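Exo-poly-alpha-D-galacturonosidase (Thermotoga maritima, PDB 3JUR) probably hydrolyses the alpha-1,4 links of polygalacturonate, the backbone of pectin, releasing galacturonate units as a family 28 glycoside hydrolase built on a beta-helix. Local coordinates at residues I51-G60 with P73-E81. Numbering follows the deposited sequence.
Sequences IEELSKQGGG and PIHLKSNIE
I51 reaches from helix 44-57 onto the end of strand 68-75 and the residues just after it. Starting at its CB, the CG2 branch lies anti to the backbone N and sits 3.9 Å from the carbonyl O of H75, with K77 CG and I80 CG1 a little farther off. The other branch, CG1, swings beside the backbone N (chi1 -72°) and extends to CD1, which comes to 3.3 Å from the same H75 O and 3.8 Å from I74 CG2, the side chains of I51 and I74 crossing at about a right angle; L76 CD2 is a looser neighbour of CD1. Cutting I51 back to an alanine is likely to open a gap over I74 and the H75 carbonyl, with the contacts to L76 and I80 CG1 lost as well. I80 answers from the other chain segment: its CD1 packs on L54 CB at 3.7 Å and near G59 CA. On the solvent side K77 stretches along the helix, its CD passing S55 OG, and its NZ forms a salt bridge to E52 OE1 (3.1 Å), met nearly along the C-O axis. The helix ends in a Schellman motif with G58 as C-prime residue, and the chain turns into strand 60-64. There G60 N donates to N79 O at 2.9 Å, and G60 O accepts from E81 N at 2.9 Å in a nearly straight bond (175°), opening the parallel pairing of strands 60-64 and 80-84. G59 CA passes 3.2 Å from N79 O, where a side chain would clash. Beyond, N79 OD1 bonds N124 and I80 pairs with A126, carrying the stack into the next coil. Buried aliphatic packing thus probably holds the helix more than the solvent-side salt bridge does, while the two G60 bonds fix the register of the parallel pairing.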
loop_
_atom_site.group_PDB
_atom_site.type_symbol
_atom_site.label_atom_id
_atom_site.label_comp_id
_atom_site.label_asym_id
_atom_site.label_seq_id
_atom_site.Cartn_x
_atom_site.Cartn_y
_atom_site.Cartn_z
ATOM N N ILE D 51 -36.851 -30.547 41.110
ATOM C CA ILE D 51 -37.213 -29.156 40.817
ATOM C C ILE D 51 -38.419 -28.714 41.658
ATOM O O ILE D 51 -38.434 -27.600 42.196
ATOM C CB ILE D 51 -37.460 -28.933 39.292
ATOM C CG1 ILE D 51 -36.127 -28.971 38.528
ATOM C CG2 ILE D 51 -38.177 -27.605 39.025
ATOM C CD1 ILE D 51 -36.252 -29.018 37.014
ATOM N N GLU D 52 -39.411 -29.595 41.775
ATOM C CA GLU D 52 -40.601 -29.324 42.582
ATOM C C GLU D 52 -40.282 -29.251 44.082
ATOM O O GLU D 52 -40.807 -28.384 44.782
ATOM C CB GLU D 52 -41.714 -30.344 42.279
ATOM C CG GLU D 52 -42.923 -30.340 43.241
ATOM C CD GLU D 52 -43.595 -28.971 43.402
ATOM O OE1 GLU D 52 -43.569 -28.151 42.451
ATOM O OE2 GLU D 52 -44.157 -28.720 44.491
ATOM N N GLU D 53 -39.417 -30.142 44.566
ATOM C CA GLU D 53 -38.978 -30.085 45.963
ATOM C C GLU D 53 -38.300 -28.745 46.262
ATOM O O GLU D 53 -38.558 -28.136 47.297
ATOM C CB GLU D 53 -38.057 -31.259 46.310
ATOM C CG GLU D 53 -37.692 -31.379 47.798
ATOM C CD GLU D 53 -38.838 -31.885 48.661
ATOM O OE1 GLU D 53 -39.798 -31.122 48.910
ATOM O OE2 GLU D 53 -38.768 -33.050 49.106
ATOM N N LEU D 54 -37.452 -28.287 45.346
ATOM C CA LEU D 54 -36.787 -26.988 45.484
ATOM C C LEU D 54 -37.767 -25.830 45.381
ATOM O O LEU D 54 -37.734 -24.907 46.190
ATOM C CB LEU D 54 -35.686 -26.825 44.434
ATOM C CG LEU D 54 -34.324 -27.444 44.738
ATOM C CD1 LEU D 54 -33.503 -27.541 43.459
ATOM C CD2 LEU D 54 -33.585 -26.643 45.804
ATOM N N SER D 55 -38.634 -25.894 44.374
ATOM C CA SER D 55 -39.648 -24.876 44.130
ATOM C C SER D 55 -40.612 -24.737 45.314
ATOM O O SER D 55 -41.060 -23.628 45.626
ATOM C CB SER D 55 -40.413 -25.212 42.850
ATOM O OG SER D 55 -41.307 -24.177 42.503
ATOM N N LYS D 56 -40.914 -25.865 45.964
ATOM C CA LYS D 56 -41.759 -25.918 47.165
ATOM C C LYS D 56 -41.202 -25.034 48.287
ATOM O O LYS D 56 -41.949 -24.313 48.953
ATOM C CB LYS D 56 -41.875 -27.367 47.661
ATOM C CG LYS D 56 -43.136 -27.675 48.450
ATOM C CD LYS D 56 -43.099 -29.071 49.077
ATOM C CE LYS D 56 -42.481 -29.048 50.470
ATOM N NZ LYS D 56 -42.429 -30.400 51.090
ATOM N N GLN D 57 -39.887 -25.096 48.479
ATOM C CA GLN D 57 -39.201 -24.325 49.517
ATOM C C GLN D 57 -38.931 -22.868 49.109
ATOM O O GLN D 57 -38.613 -22.034 49.960
ATOM C CB GLN D 57 -37.895 -25.023 49.904
ATOM C CG GLN D 57 -38.085 -26.362 50.617
ATOM C CD GLN D 57 -36.812 -27.188 50.660
ATOM O OE1 GLN D 57 -36.148 -27.266 51.691
ATOM N NE2 GLN D 57 -36.458 -27.797 49.532
ATOM N N GLY D 58 -39.053 -22.573 47.814
ATOM C CA GLY D 58 -38.855 -21.216 47.296
ATOM C C GLY D 58 -37.691 -21.078 46.328
ATOM O O GLY D 58 -37.295 -19.964 45.975
ATOM N N GLY D 59 -37.146 -22.214 45.896
ATOM C CA GLY D 59 -36.044 -22.228 44.941
ATOM C C GLY D 59 -34.722 -22.693 45.518
ATOM O O GLY D 59 -34.629 -23.049 46.692
ATOM N N GLY D 60 -33.693 -22.688 44.679
ATOM C CA GLY D 60 -32.361 -23.123 45.080
ATOM C C GLY D 60 -31.616 -23.809 43.956
ATOM O O GLY D 60 -31.986 -23.668 42.787
ATOM N N PRO D 73 -37.232 -33.962 28.304
ATOM C CA PRO D 73 -37.054 -32.524 28.510
ATOM C C PRO D 73 -37.118 -32.129 29.989
ATOM O O PRO D 73 -37.848 -32.742 30.763
ATOM C CB PRO D 73 -38.233 -31.914 27.743
ATOM C CG PRO D 73 -39.260 -32.986 27.725
ATOM C CD PRO D 73 -38.474 -34.254 27.568
ATOM N N ILE D 74 -36.341 -31.119 30.364
ATOM C CA ILE D 74 -36.325 -30.600 31.732
ATOM C C ILE D 74 -37.055 -29.269 31.756
ATOM O O ILE D 74 -36.728 -28.362 30.981
ATOM C CB ILE D 74 -34.869 -30.403 32.247
ATOM C CG1 ILE D 74 -34.161 -31.756 32.404
ATOM C CG2 ILE D 74 -34.842 -29.611 33.556
ATOM C CD1 ILE D 74 -32.648 -31.650 32.490
ATOM N N HIS D 75 -38.049 -29.163 32.632
ATOM C CA HIS D 75 -38.804 -27.922 32.794
ATOM C C HIS D 75 -38.403 -27.195 34.070
ATOM O O HIS D 75 -38.676 -27.658 35.177
ATOM C CB HIS D 75 -40.315 -28.190 32.744
ATOM C CG HIS D 75 -40.830 -28.460 31.363
ATOM N ND1 HIS D 75 -42.170 -28.626 31.086
ATOM C CD2 HIS D 75 -40.183 -28.578 30.177
ATOM C CE1 HIS D 75 -42.326 -28.850 29.793
ATOM N NE2 HIS D 75 -41.135 -28.825 29.219
ATOM N N LEU D 76 -37.722 -26.065 33.902
ATOM C CA LEU D 76 -37.294 -25.250 35.029
ATOM C C LEU D 76 -38.457 -24.414 35.559
ATOM O O LEU D 76 -39.460 -24.223 34.874
ATOM C CB LEU D 76 -36.111 -24.359 34.631
ATOM C CG LEU D 76 -34.828 -25.087 34.213
ATOM C CD1 LEU D 76 -33.870 -24.154 33.481
ATOM C CD2 LEU D 76 -34.137 -25.750 35.403
ATOM N N LYS D 77 -38.331 -23.953 36.798
ATOM C CA LYS D 77 -39.286 -23.013 37.376
ATOM C C LYS D 77 -38.497 -21.824 37.910
ATOM O O LYS D 77 -37.266 -21.861 37.925
ATOM C CB LYS D 77 -40.123 -23.683 38.473
ATOM C CG LYS D 77 -40.968 -24.858 37.976
ATOM C CD LYS D 77 -41.828 -25.459 39.066
ATOM C CE LYS D 77 -42.496 -26.736 38.577
ATOM N NZ LYS D 77 -43.610 -27.151 39.470
ATOM N N SER D 78 -39.198 -20.769 38.317
ATOM C CA SER D 78 -38.566 -19.582 38.896
ATOM C C SER D 78 -37.670 -19.904 40.095
ATOM O O SER D 78 -37.994 -20.782 40.901
ATOM C CB SER D 78 -39.633 -18.568 39.310
ATOM O OG SER D 78 -40.157 -17.894 38.184
ATOM N N ASN D 79 -36.548 -19.187 40.195
ATOM C CA ASN D 79 -35.612 -19.293 41.334
ATOM C C ASN D 79 -34.819 -20.598 41.394
ATOM O O ASN D 79 -34.337 -20.998 42.464
ATOM C CB ASN D 79 -36.325 -19.026 42.671
ATOM C CG ASN D 79 -37.012 -17.679 42.704
ATOM O OD1 ASN D 79 -36.388 -16.641 42.461
ATOM N ND2 ASN D 79 -38.302 -17.686 42.996
ATOM N N ILE D 80 -34.675 -21.240 40.238
ATOM C CA ILE D 80 -33.981 -22.521 40.123
ATOM C C ILE D 80 -32.658 -22.388 39.369
ATOM O O ILE D 80 -32.603 -21.819 38.265
ATOM C CB ILE D 80 -34.876 -23.603 39.441
ATOM C CG1 ILE D 80 -36.168 -23.849 40.241
ATOM C CG2 ILE D 80 -34.104 -24.913 39.212
ATOM C CD1 ILE D 80 -35.982 -24.362 41.671
ATOM N N GLU D 81 -31.597 -22.909 39.983
ATOM C CA GLU D 81 -30.304 -23.055 39.322
ATOM C C GLU D 81 -30.037 -24.532 39.044
ATOM O O GLU D 81 -29.998 -25.351 39.968
ATOM C CB GLU D 81 -29.184 -22.463 40.181
ATOM C CG GLU D 81 -27.777 -22.565 39.572
ATOM C CD GLU D 81 -26.684 -22.134 40.542
ATOM O OE1 GLU D 81 -26.872 -21.111 41.238
ATOM O OE2 GLU D 81 -25.636 -22.809 40.613
#